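Local coordinates for computational Design of Enzyme (Synthetic construct, PDB 3TP4), which is a computationally designed enzyme on a TIM-barrel scaffold related to glycosyl hydrolase family 26, probably built to carry an activated serine in a catalytic triad, at residues A[6-11]-A[16-21]; A[93-98]-A[155-160]; A[142-147]-A[194-199]; A[149-154]-A[202-207]; A[393-398]-A[403-408]. All blocks are in the same frame, centred on the assembly; numbering follows the deposited sequence.

Contact 1 (A[6-11]-A[16-21]); sequences IAIVDA and ETRSLL
In the N-terminal lead-in to the TIM barrel, Ile6, at the end of strand 4-6, and Ile8, just beyond it, reach onto Leu21 and Arg18 of helix 15-27. Leu21 is the main target and touches both isoleucines. The methyl Leu21 CD2 lies 3.8 Å from Ile8 CB, and the same Leu21 CD2 is 3.6 Å from Ala7 O. Ile6 comes from the other end: Ile6 CD1 packs 3.9 Å from Leu21 CB, and Ile6 CD1 is 3.6 Å from Arg18 O, a helix carbonyl oxygen. Ile6 can reach that far because CG1 sits between the backbone N and the carbonyl carbon (chi1 59°), with the rest of the chain extended. Ile8 CD1 runs across the aliphatic part of Arg18 at about a right angle, 4.1 Å from Arg18 CG. Beyond CG the arginine bends at chi3, and its polar end is spent on backbone oxygens, NE on Val366 O and NH1 on Ala13 O. Ile6 also pairs by backbone bonds with Ala367 and Ala369, while Ile8 touches Leu214 and Ala368. No hydrogen bond crosses between 6-11 and 16-21, so their cohesion is hydrophobic, with the arginine charge turned toward other parts of the chain.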
# COMPACT_ATOMS: atom_id res chain seq x y z
N ILE A 6 -0.13 12.08 16.41
CA ILE A 6 -0.33 11.98 14.97
C ILE A 6 -1.56 11.18 14.56
O ILE A 6 -2.00 10.28 15.27
CB ILE A 6 0.89 11.39 14.24
CG1 ILE A 6 1.21 10.00 14.79
CG2 ILE A 6 2.09 12.32 14.39
CD1 ILE A 6 2.27 9.28 13.99
N ALA A 7 -2.09 11.52 13.39
CA ALA A 7 -3.18 10.76 12.79
C ALA A 7 -2.58 9.50 12.22
O ALA A 7 -1.71 9.55 11.35
CB ALA A 7 -3.84 11.57 11.70
N ILE A 8 -3.03 8.36 12.73
CA ILE A 8 -2.56 7.07 12.25
C ILE A 8 -3.75 6.15 12.10
O ILE A 8 -4.65 6.15 12.94
CB ILE A 8 -1.52 6.45 13.22
CG1 ILE A 8 -1.16 5.03 12.79
CG2 ILE A 8 -2.04 6.46 14.64
CD1 ILE A 8 0.09 4.45 13.52
N VAL A 9 -3.77 5.38 11.02
CA VAL A 9 -4.93 4.53 10.71
C VAL A 9 -5.28 3.59 11.85
O VAL A 9 -6.46 3.43 12.21
CB VAL A 9 -4.69 3.77 9.39
CG1 VAL A 9 -5.68 2.63 9.24
CG2 VAL A 9 -4.81 4.75 8.21
N ASP A 10 -4.27 2.96 12.44
CA ASP A 10 -4.48 2.09 13.57
C ASP A 10 -4.15 2.82 14.87
O ASP A 10 -2.97 2.93 15.26
CB ASP A 10 -3.64 0.82 13.43
CG ASP A 10 -3.65 -0.04 14.68
OD1 ASP A 10 -4.57 0.11 15.51
OD2 ASP A 10 -2.73 -0.86 14.83
N ALA A 11 -5.18 3.34 15.53
CA ALA A 11 -4.99 4.12 16.76
C ALA A 11 -4.38 3.29 17.88
O ALA A 11 -3.89 3.84 18.86
CB ALA A 11 -6.30 4.76 17.22
N GLU A 16 6.54 1.50 18.40
CA GLU A 16 7.53 1.54 17.33
C GLU A 16 6.88 1.90 16.00
O GLU A 16 7.47 2.61 15.17
CB GLU A 16 8.27 0.21 17.23
CG GLU A 16 9.25 -0.06 18.40
CD GLU A 16 8.54 -0.49 19.69
OE1 GLU A 16 7.34 -0.85 19.64
OE2 GLU A 16 9.19 -0.47 20.75
N THR A 17 5.66 1.42 15.81
CA THR A 17 4.90 1.67 14.59
C THR A 17 4.48 3.13 14.49
O THR A 17 4.64 3.75 13.43
CB THR A 17 3.66 0.76 14.54
OG1 THR A 17 4.09 -0.60 14.59
CG2 THR A 17 2.87 1.00 13.25
N ARG A 18 3.94 3.68 15.58
CA ARG A 18 3.65 5.11 15.64
C ARG A 18 4.92 5.92 15.44
O ARG A 18 4.91 6.94 14.75
CB ARG A 18 2.97 5.50 16.96
CG ARG A 18 1.75 4.62 17.31
CD ARG A 18 0.91 5.17 18.47
NE ARG A 18 1.69 5.47 19.67
CZ ARG A 18 1.98 4.60 20.63
NH1 ARG A 18 1.55 3.35 20.56
NH2 ARG A 18 2.69 4.99 21.67
N SER A 19 6.02 5.48 16.06
CA SER A 19 7.31 6.13 15.87
C SER A 19 7.69 6.19 14.38
O SER A 19 8.11 7.23 13.86
CB SER A 19 8.40 5.38 16.64
OG SER A 19 9.67 5.97 16.42
N LEU A 20 7.55 5.05 13.70
CA LEU A 20 7.93 4.98 12.29
C LEU A 20 7.15 5.99 11.47
O LEU A 20 7.72 6.68 10.62
CB LEU A 20 7.72 3.57 11.73
CG LEU A 20 8.02 3.40 10.24
CD1 LEU A 20 9.45 3.85 9.89
CD2 LEU A 20 7.79 1.97 9.77
N LEU A 21 5.85 6.08 11.70
CA LEU A 21 5.04 7.03 10.92
C LEU A 21 5.50 8.46 11.15
O LEU A 21 5.56 9.27 10.22
CB LEU A 21 3.55 6.87 11.23
CG LEU A 21 2.60 7.62 10.30
CD1 LEU A 21 2.83 7.22 8.85
CD2 LEU A 21 1.13 7.39 10.72

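Contact 2 (A[93-98]-A[155-160]); sequences LFADYI and ADASRR
Ile98 and Ala95 on helix 87-104 meet Ala157, the last residue of helix 141-157, and Ser158 just after it; both helices are outer helices of the TIM barrel. The backbones come very close, 4.9 Å between Ala95 CA and Ser158 CA, which suits the small side chains here. Ala95 CB faces Ala157 CB at 3.8 Å, methyl to methyl. Ile98 folds over the serine: its CD1 lies 3.5 Å from Ser158 OG, and its CG2 is 3.9 Å from Ser158 CB. That hydroxyl is nonetheless satisfied, since OG is hydrogen-bonded to Leu154 O one turn back, a link helped by OG standing beside its own backbone N (chi1 -61°). Ser158 is also where the chain leaves helical geometry, at the centre of an inverse gamma turn, and its backbone bonds to Ile166. Farther out, Ile98 and Ser158 both rest on Ile168 of strand 168-174, and Arg159 O accepts a hydrogen bond from Arg99 NH1. A salt bridge links the residues around the turn: Arg159 NH2 meets Asp156 OD1 at 2.9 Å, nearly straight at 171°, on the syn side, though 28° out of the carboxylate plane, and in the guanidinium plane.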
# COMPACT_ATOMS: atom_id res chain seq x y z
N LEU A 93 10.14 -17.82 6.79
CA LEU A 93 11.25 -17.29 6.01
C LEU A 93 11.06 -15.78 5.76
O LEU A 93 11.98 -14.99 5.98
CB LEU A 93 11.34 -18.03 4.67
CG LEU A 93 11.88 -19.47 4.71
CD1 LEU A 93 11.70 -20.13 3.35
CD2 LEU A 93 13.34 -19.49 5.12
N PHE A 94 9.88 -15.42 5.28
CA PHE A 94 9.50 -14.02 5.05
C PHE A 94 9.84 -13.25 6.31
O PHE A 94 10.58 -12.27 6.28
CB PHE A 94 8.00 -13.95 4.73
CG PHE A 94 7.57 -12.70 4.01
CD1 PHE A 94 8.35 -11.55 4.04
CD2 PHE A 94 6.38 -12.68 3.31
CE1 PHE A 94 7.93 -10.38 3.37
CE2 PHE A 94 5.95 -11.52 2.64
CZ PHE A 94 6.73 -10.38 2.67
N ALA A 95 9.32 -13.73 7.44
CA ALA A 95 9.55 -13.09 8.72
C ALA A 95 11.02 -13.00 9.07
O ALA A 95 11.46 -12.02 9.67
CB ALA A 95 8.79 -13.82 9.83
N ASP A 96 11.77 -14.04 8.72
CA ASP A 96 13.20 -14.07 9.01
C ASP A 96 13.95 -12.96 8.25
O ASP A 96 14.80 -12.26 8.80
CB ASP A 96 13.79 -15.43 8.66
CG ASP A 96 15.29 -15.51 8.92
OD1 ASP A 96 15.70 -15.27 10.07
OD2 ASP A 96 16.05 -15.80 7.97
N TYR A 97 13.62 -12.82 6.97
CA TYR A 97 14.24 -11.80 6.14
C TYR A 97 13.85 -10.38 6.58
O TYR A 97 14.65 -9.45 6.45
CB TYR A 97 13.87 -12.02 4.67
CG TYR A 97 14.73 -13.05 3.97
CD1 TYR A 97 15.15 -14.20 4.62
CD2 TYR A 97 15.10 -12.87 2.65
CE1 TYR A 97 15.93 -15.15 3.97
CE2 TYR A 97 15.88 -13.79 1.99
CZ TYR A 97 16.29 -14.93 2.66
OH TYR A 97 17.07 -15.85 1.99
N ILE A 98 12.63 -10.23 7.10
CA ILE A 98 12.18 -8.94 7.64
C ILE A 98 12.96 -8.62 8.91
O ILE A 98 13.36 -7.48 9.14
CB ILE A 98 10.65 -8.94 7.94
CG1 ILE A 98 9.85 -8.75 6.66
CG2 ILE A 98 10.29 -7.85 8.95
CD1 ILE A 98 8.34 -8.99 6.82
N ALA A 155 2.52 -10.66 9.91
CA ALA A 155 2.62 -9.51 10.79
C ALA A 155 3.04 -9.94 12.19
O ALA A 155 3.98 -9.39 12.76
CB ALA A 155 1.28 -8.76 10.84
N ASP A 156 2.36 -10.94 12.74
CA ASP A 156 2.64 -11.37 14.12
C ASP A 156 4.01 -12.03 14.28
O ASP A 156 4.62 -11.97 15.35
CB ASP A 156 1.53 -12.29 14.65
CG ASP A 156 1.79 -12.74 16.09
OD1 ASP A 156 1.74 -11.89 17.00
OD2 ASP A 156 2.03 -13.95 16.30
N ALA A 157 4.49 -12.67 13.22
CA ALA A 157 5.80 -13.33 13.24
C ALA A 157 6.98 -12.36 13.06
O ALA A 157 8.13 -12.67 13.41
CB ALA A 157 5.86 -14.44 12.19
N SER A 158 6.71 -11.19 12.51
CA SER A 158 7.77 -10.20 12.31
C SER A 158 8.11 -9.49 13.61
O SER A 158 7.67 -8.36 13.85
CB SER A 158 7.38 -9.20 11.22
OG SER A 158 7.17 -9.88 9.99
N ARG A 159 8.88 -10.17 14.45
CA ARG A 159 9.24 -9.69 15.77
C ARG A 159 10.74 -9.78 15.96
O ARG A 159 11.38 -10.73 15.51
CB ARG A 159 8.58 -10.55 16.85
CG ARG A 159 7.05 -10.45 16.90
CD ARG A 159 6.49 -11.31 18.02
NE ARG A 159 5.03 -11.19 18.14
CZ ARG A 159 4.41 -10.41 19.02
NH1 ARG A 159 5.11 -9.68 19.88
NH2 ARG A 159 3.09 -10.37 19.05
N ARG A 160 11.31 -8.79 16.63
CA ARG A 160 12.71 -8.85 17.02
C ARG A 160 12.92 -9.93 18.08
O ARG A 160 11.95 -10.46 18.64
CB ARG A 160 13.17 -7.49 17.53
CG ARG A 160 12.96 -6.39 16.50
CD ARG A 160 13.88 -5.22 16.74
NE ARG A 160 13.30 -4.20 17.61
CZ ARG A 160 13.21 -2.92 17.29
NH1 ARG A 160 13.67 -2.50 16.11
NH2 ARG A 160 12.67 -2.06 18.14

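Contact 3 (A[142-147]-A[194-199]); sequences AELVAY and QELYRF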
# COMPACT_ATOMS: atom_id res chain seq x y z
N ALA A 142 -14.12 -15.80 0.69
CA ALA A 142 -13.37 -16.67 1.60
C ALA A 142 -11.89 -16.78 1.23
O ALA A 142 -11.02 -16.80 2.11
CB ALA A 142 -14.01 -18.06 1.68
N GLU A 143 -11.59 -16.85 -0.06
CA GLU A 143 -10.19 -16.85 -0.51
C GLU A 143 -9.49 -15.58 -0.02
O GLU A 143 -8.37 -15.63 0.50
CB GLU A 143 -10.09 -16.94 -2.03
CG GLU A 143 -11.33 -17.48 -2.72
CD GLU A 143 -11.47 -18.98 -2.58
OE1 GLU A 143 -12.42 -19.54 -3.15
OE2 GLU A 143 -10.61 -19.58 -1.90
N LEU A 144 -10.15 -14.44 -0.18
CA LEU A 144 -9.58 -13.17 0.27
C LEU A 144 -9.27 -13.23 1.75
O LEU A 144 -8.15 -12.95 2.18
CB LEU A 144 -10.52 -12.01 -0.03
CG LEU A 144 -9.97 -10.66 0.46
CD1 LEU A 144 -8.72 -10.30 -0.32
CD2 LEU A 144 -11.01 -9.57 0.35
N VAL A 145 -10.27 -13.63 2.53
CA VAL A 145 -10.12 -13.70 3.98
C VAL A 145 -8.96 -14.60 4.39
O VAL A 145 -8.19 -14.27 5.28
CB VAL A 145 -11.42 -14.16 4.68
CG1 VAL A 145 -11.16 -14.45 6.15
CG2 VAL A 145 -12.48 -13.10 4.54
N ALA A 146 -8.83 -15.75 3.74
CA ALA A 146 -7.75 -16.66 4.06
C ALA A 146 -6.41 -16.02 3.68
O ALA A 146 -5.43 -16.15 4.39
CB ALA A 146 -7.94 -17.99 3.34
N TYR A 147 -6.38 -15.33 2.54
CA TYR A 147 -5.16 -14.61 2.16
C TYR A 147 -4.77 -13.60 3.23
O TYR A 147 -3.61 -13.50 3.62
CB TYR A 147 -5.35 -13.91 0.82
CG TYR A 147 -4.03 -13.53 0.16
CD1 TYR A 147 -3.57 -12.22 0.18
CD2 TYR A 147 -3.26 -14.50 -0.46
CE1 TYR A 147 -2.36 -11.88 -0.42
CE2 TYR A 147 -2.05 -14.17 -1.07
CZ TYR A 147 -1.61 -12.86 -1.04
OH TYR A 147 -0.41 -12.55 -1.65
N GLN A 194 -12.55 0.77 -3.22
CA GLN A 194 -12.56 1.41 -1.91
C GLN A 194 -13.09 0.45 -0.84
O GLN A 194 -12.56 0.40 0.26
CB GLN A 194 -13.39 2.70 -1.95
CG GLN A 194 -12.72 3.82 -2.74
CD GLN A 194 -13.68 4.95 -3.09
OE1 GLN A 194 -14.89 4.74 -3.20
NE2 GLN A 194 -13.13 6.15 -3.27
N GLU A 195 -14.14 -0.31 -1.15
CA GLU A 195 -14.65 -1.24 -0.15
C GLU A 195 -13.68 -2.39 0.08
O GLU A 195 -13.58 -2.88 1.20
CB GLU A 195 -16.06 -1.75 -0.50
CG GLU A 195 -17.11 -0.65 -0.52
CD GLU A 195 -17.12 0.17 0.77
OE1 GLU A 195 -16.92 -0.39 1.87
OE2 GLU A 195 -17.34 1.39 0.68
N LEU A 196 -12.97 -2.80 -0.96
CA LEU A 196 -11.97 -3.87 -0.81
C LEU A 196 -10.85 -3.40 0.12
O LEU A 196 -10.45 -4.11 1.03
CB LEU A 196 -11.37 -4.27 -2.17
CG LEU A 196 -10.06 -5.08 -2.14
CD1 LEU A 196 -10.25 -6.41 -1.44
CD2 LEU A 196 -9.47 -5.30 -3.56
N TYR A 197 -10.35 -2.19 -0.14
CA TYR A 197 -9.25 -1.65 0.67
C TYR A 197 -9.73 -1.49 2.12
O TYR A 197 -9.01 -1.86 3.06
CB TYR A 197 -8.79 -0.30 0.10
CG TYR A 197 -7.49 0.21 0.69
CD1 TYR A 197 -7.45 0.76 1.97
CD2 TYR A 197 -6.30 0.18 -0.04
CE1 TYR A 197 -6.25 1.24 2.52
CE2 TYR A 197 -5.11 0.66 0.49
CZ TYR A 197 -5.09 1.19 1.77
OH TYR A 197 -3.90 1.65 2.30
N ARG A 198 -10.93 -0.94 2.29
CA ARG A 198 -11.46 -0.66 3.63
C ARG A 198 -11.66 -1.95 4.43
O ARG A 198 -11.27 -2.03 5.59
CB ARG A 198 -12.77 0.15 3.55
CG ARG A 198 -12.56 1.61 3.08
CD ARG A 198 -13.85 2.22 2.56
NE ARG A 198 -13.65 3.58 2.05
CZ ARG A 198 -14.55 4.25 1.34
NH1 ARG A 198 -15.72 3.70 1.04
NH2 ARG A 198 -14.28 5.48 0.92
N PHE A 199 -12.28 -2.94 3.79
CA PHE A 199 -12.41 -4.26 4.42
C PHE A 199 -11.05 -4.83 4.79
O PHE A 199 -10.88 -5.39 5.86
CB PHE A 199 -13.11 -5.26 3.50
CG PHE A 199 -13.14 -6.65 4.05
CD1 PHE A 199 -14.01 -6.99 5.08
CD2 PHE A 199 -12.28 -7.63 3.55
CE1 PHE A 199 -14.04 -8.28 5.59
CE2 PHE A 199 -12.31 -8.92 4.06
CZ PHE A 199 -13.18 -9.24 5.09
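Arg198 NH1 meets Glu195 OE2 at 2.8 Å, a salt bridge within helix 190-207, whose Leu196 and Phe199 pack on Leu144 and Val145 of helix 141-157. The bridge is bent, 131° at the hydrogen, and it enters from above the carboxylate plane, although the oxygen lies near the guanidinium plane. Gln194 CB sits over one face of that guanidinium, and Arg198 NE bonds to Pro235 O. Glu195 OE1 bonds to His376 ND1, a tie to strand 374-379 of the Ig-like domain. The interface between the two barrel helices is wholly apolar. Leu144 CD2 is its central group, 3.7 Å from Leu196 CD1 and 4.0 Å from Phe199 CD2. Val145 CG2 meets the edge of the same ring, 4.0 Å from Phe199 CZ, and the side chains cross at about a right angle. With CG anti to the backbone N (chi1 174°), Phe199 extends far enough to bridge the axes of the short segments, 12.6 Å apart and inclined at 40°. Trp173 of strand 168-174 touches both leucines. Polar and apolar duties thus divide around helix 190-207: the charged pair faces the Pro235 loop and the Ig-like domain, while methyls and one phenyl ring join the helix to its neighbour.

Contact 4 (A[149-154]-A[202-207]); sequences DDIAEL and EYLRDV
Leu204, Tyr203 and Asp149 carry the contact between helices 141-157 and 190-207. Leu204 gives the apolar half: its CD2 methyl lies 4.0 Å from Ala152 N and 4.1 Å from Ala152 CB, and it also reaches Ile151 CG2 at 4.1 Å. One methyl thus rests on a turn of the opposite helix, at the place where the backbones are closest, 6.4 Å between Ala152 CA and Leu204 CA. Tyr203 and Asp149 give the polar half. The phenol donates from Tyr203 OH to Asp149 OD1, a short bond of 2.6 Å. The acceptor lies near the plane of the ring, at its edge, and the hydroxyl meets it on the syn side, 18° out of the carboxylate plane. Tyr203 holds CG anti to the backbone N (chi1 -172°), which carries the ring straight out across the gap. The same OD1 takes a salt bridge from Lys208 NZ, so phenol and ammonium share one oxygen, which probably favours the ionised carboxylate. In helix 190-207 the turn at 203-207 widens to pi type, and Glu202 O accepts from both Asp206 N and Val207 N. Arg205 grips Asp206 side-on through NE and NH2, and its NH1 bonds to Val9 O. The axes of the segments 149-154 and 202-207 are inclined at 55°. Beneath them lies strand 213-217 of the barrel, where Phe213 touches Ile151 and Leu204 and Tyr215 touches Leu204, while Leu154 continues the packing onto Phe94 of helix 87-104.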
# COMPACT_ATOMS: atom_id res chain seq x y z
N ASP A 149 -5.64 -13.68 6.47
CA ASP A 149 -5.19 -14.43 7.65
C ASP A 149 -3.68 -14.70 7.59
O ASP A 149 -2.98 -14.58 8.60
CB ASP A 149 -5.94 -15.76 7.76
CG ASP A 149 -7.40 -15.60 8.20
OD1 ASP A 149 -7.74 -14.58 8.83
OD2 ASP A 149 -8.21 -16.51 7.91
N ASP A 150 -3.20 -15.11 6.42
CA ASP A 150 -1.79 -15.38 6.23
C ASP A 150 -0.98 -14.10 6.45
O ASP A 150 0.10 -14.12 7.05
CB ASP A 150 -1.54 -15.91 4.82
CG ASP A 150 -1.95 -17.37 4.67
OD1 ASP A 150 -2.07 -18.06 5.71
OD2 ASP A 150 -2.12 -17.83 3.52
N ILE A 151 -1.50 -12.98 5.96
CA ILE A 151 -0.81 -11.71 6.14
C ILE A 151 -0.76 -11.36 7.62
O ILE A 151 0.26 -10.88 8.13
CB ILE A 151 -1.47 -10.59 5.29
CG1 ILE A 151 -1.19 -10.84 3.81
CG2 ILE A 151 -0.97 -9.20 5.72
CD1 ILE A 151 -1.97 -9.94 2.86
N ALA A 152 -1.86 -11.61 8.33
CA ALA A 152 -1.89 -11.35 9.76
C ALA A 152 -0.86 -12.24 10.48
O ALA A 152 -0.21 -11.81 11.44
CB ALA A 152 -3.30 -11.59 10.32
N GLU A 153 -0.70 -13.46 9.99
CA GLU A 153 0.30 -14.39 10.53
C GLU A 153 1.70 -13.82 10.35
O GLU A 153 2.54 -13.87 11.25
CB GLU A 153 0.20 -15.73 9.81
CG GLU A 153 -0.93 -16.62 10.29
CD GLU A 153 -0.62 -17.30 11.61
OE1 GLU A 153 0.49 -17.07 12.15
OE2 GLU A 153 -1.47 -18.05 12.12
N LEU A 154 1.96 -13.29 9.16
CA LEU A 154 3.27 -12.70 8.87
C LEU A 154 3.52 -11.52 9.79
O LEU A 154 4.60 -11.39 10.38
CB LEU A 154 3.33 -12.23 7.41
CG LEU A 154 4.58 -11.39 7.08
CD1 LEU A 154 5.83 -12.26 7.11
CD2 LEU A 154 4.42 -10.71 5.73
N GLU A 202 -9.90 -3.14 7.89
CA GLU A 202 -10.76 -3.48 9.03
C GLU A 202 -10.56 -4.94 9.45
O GLU A 202 -10.45 -5.24 10.65
CB GLU A 202 -12.22 -3.16 8.68
CG GLU A 202 -12.47 -1.65 8.66
CD GLU A 202 -13.66 -1.23 7.81
OE1 GLU A 202 -14.27 -2.10 7.14
OE2 GLU A 202 -13.98 -0.02 7.83
N TYR A 203 -10.50 -5.85 8.49
CA TYR A 203 -10.25 -7.25 8.82
C TYR A 203 -8.92 -7.41 9.56
O TYR A 203 -8.87 -7.99 10.64
CB TYR A 203 -10.30 -8.15 7.58
CG TYR A 203 -10.25 -9.63 7.94
CD1 TYR A 203 -11.37 -10.28 8.42
CD2 TYR A 203 -9.07 -10.36 7.82
CE1 TYR A 203 -11.34 -11.63 8.76
CE2 TYR A 203 -9.02 -11.72 8.15
CZ TYR A 203 -10.17 -12.34 8.63
OH TYR A 203 -10.17 -13.67 8.97
N LEU A 204 -7.85 -6.86 8.99
CA LEU A 204 -6.53 -6.97 9.63
C LEU A 204 -6.48 -6.29 11.00
O LEU A 204 -6.03 -6.87 11.98
CB LEU A 204 -5.43 -6.41 8.72
CG LEU A 204 -5.09 -7.24 7.47
CD1 LEU A 204 -4.22 -6.44 6.53
CD2 LEU A 204 -4.43 -8.59 7.80
N ARG A 205 -6.94 -5.04 11.06
CA ARG A 205 -6.82 -4.25 12.29
C ARG A 205 -7.86 -4.66 13.33
O ARG A 205 -7.53 -4.99 14.47
CB ARG A 205 -6.95 -2.75 12.00
CG ARG A 205 -6.98 -1.85 13.24
CD ARG A 205 -7.43 -0.42 12.89
NE ARG A 205 -8.81 -0.39 12.39
CZ ARG A 205 -9.33 0.57 11.61
NH1 ARG A 205 -8.60 1.62 11.24
NH2 ARG A 205 -10.59 0.47 11.20
N ASP A 206 -9.13 -4.65 12.94
CA ASP A 206 -10.21 -4.79 13.91
C ASP A 206 -10.53 -6.25 14.18
O ASP A 206 -10.88 -6.62 15.29
CB ASP A 206 -11.47 -4.08 13.43
CG ASP A 206 -11.25 -2.60 13.19
OD1 ASP A 206 -10.51 -1.97 13.96
OD2 ASP A 206 -11.83 -2.07 12.22
N VAL A 207 -10.46 -7.06 13.14
CA VAL A 207 -10.79 -8.47 13.28
C VAL A 207 -9.59 -9.30 13.76
O VAL A 207 -9.73 -10.12 14.65
CB VAL A 207 -11.39 -9.07 11.99
CG1 VAL A 207 -11.56 -10.58 12.14
CG2 VAL A 207 -12.75 -8.41 11.66

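Contact 5 (A[393-398]-A[403-408]); sequences VRVRVG and QSVTVE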
# COMPACT_ATOMS: atom_id res chain seq x y z
N VAL A 393 -27.46 -5.91 2.51
CA VAL A 393 -26.81 -4.63 2.74
C VAL A 393 -25.92 -4.77 3.97
O VAL A 393 -26.35 -5.26 5.01
CB VAL A 393 -27.83 -3.50 3.01
CG1 VAL A 393 -27.10 -2.21 3.33
CG2 VAL A 393 -28.77 -3.30 1.82
N ARG A 394 -24.66 -4.36 3.83
CA ARG A 394 -23.72 -4.41 4.94
C ARG A 394 -23.17 -3.01 5.17
O ARG A 394 -22.63 -2.41 4.25
CB ARG A 394 -22.56 -5.35 4.64
CG ARG A 394 -22.96 -6.82 4.51
CD ARG A 394 -21.77 -7.68 4.02
NE ARG A 394 -22.14 -9.09 3.91
CZ ARG A 394 -22.72 -9.62 2.83
NH1 ARG A 394 -22.98 -8.87 1.76
NH2 ARG A 394 -23.04 -10.91 2.82
N VAL A 395 -23.31 -2.52 6.39
CA VAL A 395 -22.73 -1.24 6.76
C VAL A 395 -21.71 -1.43 7.88
O VAL A 395 -21.98 -2.10 8.89
CB VAL A 395 -23.81 -0.25 7.23
CG1 VAL A 395 -23.15 1.07 7.67
CG2 VAL A 395 -24.85 0.01 6.11
N ARG A 396 -20.54 -0.83 7.69
CA ARG A 396 -19.50 -0.78 8.71
C ARG A 396 -19.51 0.61 9.37
O ARG A 396 -19.39 1.63 8.70
CB ARG A 396 -18.13 -1.07 8.08
CG ARG A 396 -16.92 -0.90 8.99
CD ARG A 396 -17.05 -1.68 10.28
NE ARG A 396 -15.89 -1.51 11.15
CZ ARG A 396 -15.77 -2.07 12.35
NH1 ARG A 396 -16.74 -2.85 12.83
NH2 ARG A 396 -14.68 -1.86 13.07
N VAL A 397 -19.69 0.63 10.69
CA VAL A 397 -19.50 1.87 11.43
C VAL A 397 -18.35 1.64 12.39
O VAL A 397 -18.45 0.79 13.29
CB VAL A 397 -20.75 2.25 12.24
CG1 VAL A 397 -20.60 3.67 12.79
CG2 VAL A 397 -21.99 2.14 11.38
N GLY A 398 -17.26 2.38 12.21
CA GLY A 398 -16.09 2.21 13.05
C GLY A 398 -15.74 3.43 13.89
O GLY A 398 -16.12 4.56 13.59
N GLN A 403 -25.70 2.76 18.28
CA GLN A 403 -26.97 2.27 18.83
C GLN A 403 -27.88 1.71 17.75
O GLN A 403 -28.61 0.76 18.00
CB GLN A 403 -27.74 3.36 19.60
CG GLN A 403 -26.94 4.00 20.73
CD GLN A 403 -27.01 5.52 20.67
OE1 GLN A 403 -28.05 6.11 20.98
NE2 GLN A 403 -25.91 6.16 20.26
N SER A 404 -27.84 2.29 16.56
CA SER A 404 -28.72 1.82 15.50
C SER A 404 -28.25 2.33 14.16
O SER A 404 -27.48 3.29 14.08
CB SER A 404 -30.16 2.29 15.75
OG SER A 404 -30.27 3.69 15.61
N VAL A 405 -28.69 1.66 13.11
CA VAL A 405 -28.35 2.04 11.75
C VAL A 405 -29.60 1.76 10.92
O VAL A 405 -30.17 0.67 10.98
CB VAL A 405 -27.18 1.22 11.17
CG1 VAL A 405 -26.84 1.69 9.76
CG2 VAL A 405 -25.93 1.31 12.07
N THR A 406 -30.02 2.76 10.16
CA THR A 406 -31.14 2.60 9.24
C THR A 406 -30.64 2.90 7.85
O THR A 406 -29.66 3.63 7.67
CB THR A 406 -32.31 3.54 9.59
OG1 THR A 406 -31.84 4.89 9.57
CG2 THR A 406 -32.87 3.23 10.99
N VAL A 407 -31.27 2.30 6.86
CA VAL A 407 -30.87 2.53 5.49
C VAL A 407 -32.11 2.99 4.74
O VAL A 407 -33.20 2.46 4.93
CB VAL A 407 -30.28 1.26 4.84
CG1 VAL A 407 -30.25 1.37 3.32
CG2 VAL A 407 -28.87 1.00 5.38
N GLU A 408 -31.94 4.02 3.92
CA GLU A 408 -33.03 4.53 3.12
C GLU A 408 -32.66 4.34 1.66
O GLU A 408 -31.61 4.78 1.21
CB GLU A 408 -33.28 6.00 3.45
CG GLU A 408 -34.54 6.56 2.86
CD GLU A 408 -34.73 8.01 3.22
OE1 GLU A 408 -34.10 8.86 2.56
OE2 GLU A 408 -35.51 8.30 4.16
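Val395 and Val397 on strand 391-398 face Val405 and Val407 on strand 402-411 across the interior of the Ig-like beta sandwich, with Val393 completing the set. The packed side is all valine methyls. Val407 works through one branch: its CG2 touches Val393 CG1 at 4.2 Å and Val395 CG2 at 4.2 Å. Val405 uses both, CG1 against Val395 CG1 at 4.3 Å and CG2 against Val397 CG2 at 4.1 Å, so Val405 and Val407 each touch two valines of 393-398. With CG1 anti to the backbone N (chi1 -178°), Val405 directs CG1 at Val395 and CG2 at Val397. The strands are not hydrogen-bonded to each other; the axes of their short segments pass 9.4 Å apart at 135° between N-to-C directions, and only side chains span the gap. The alternate residues look outward and are polar. Thr406 points away from the other strand, as does Arg394, whose NH1 bonds to Ser379 OG. Arg396 NH2 forms a salt bridge with Asp206 of the barrel, so that outer face is partly taken up by the domain junction, whereas Glu408 is exposed. Gln403 and Ser404 form a classic beta bulge opposite Thr452. Strand 391-398 lies between strands 374-379 and 429-433, strand 402-411 between 414-423 and 446-453, and Val375, Leu421, Trp429 and Val447 extend the valine cluster into these neighbours.

How the contacts relate
Contact 1 comes first along the chain and closes a short loop, fastening the N-terminal entry onto helix 15-27 before contact 2 opens. The three middle contacts interlock. Contact 2 starts at 93-98 and returns at 155-160, so it crosses contacts 3 and 4, which also cross each other because both run from helix 141-157 to helix 190-207. Helix 141-157 is therefore shared by all three, and three outer barrel helices are joined in series. Contact 5 closes a tight connection inside the Ig-like domain. Arg205 reaches back to contact 1 and Asp206 forward to contact 5, so contact 4 touches both the barrel entry and the second domain.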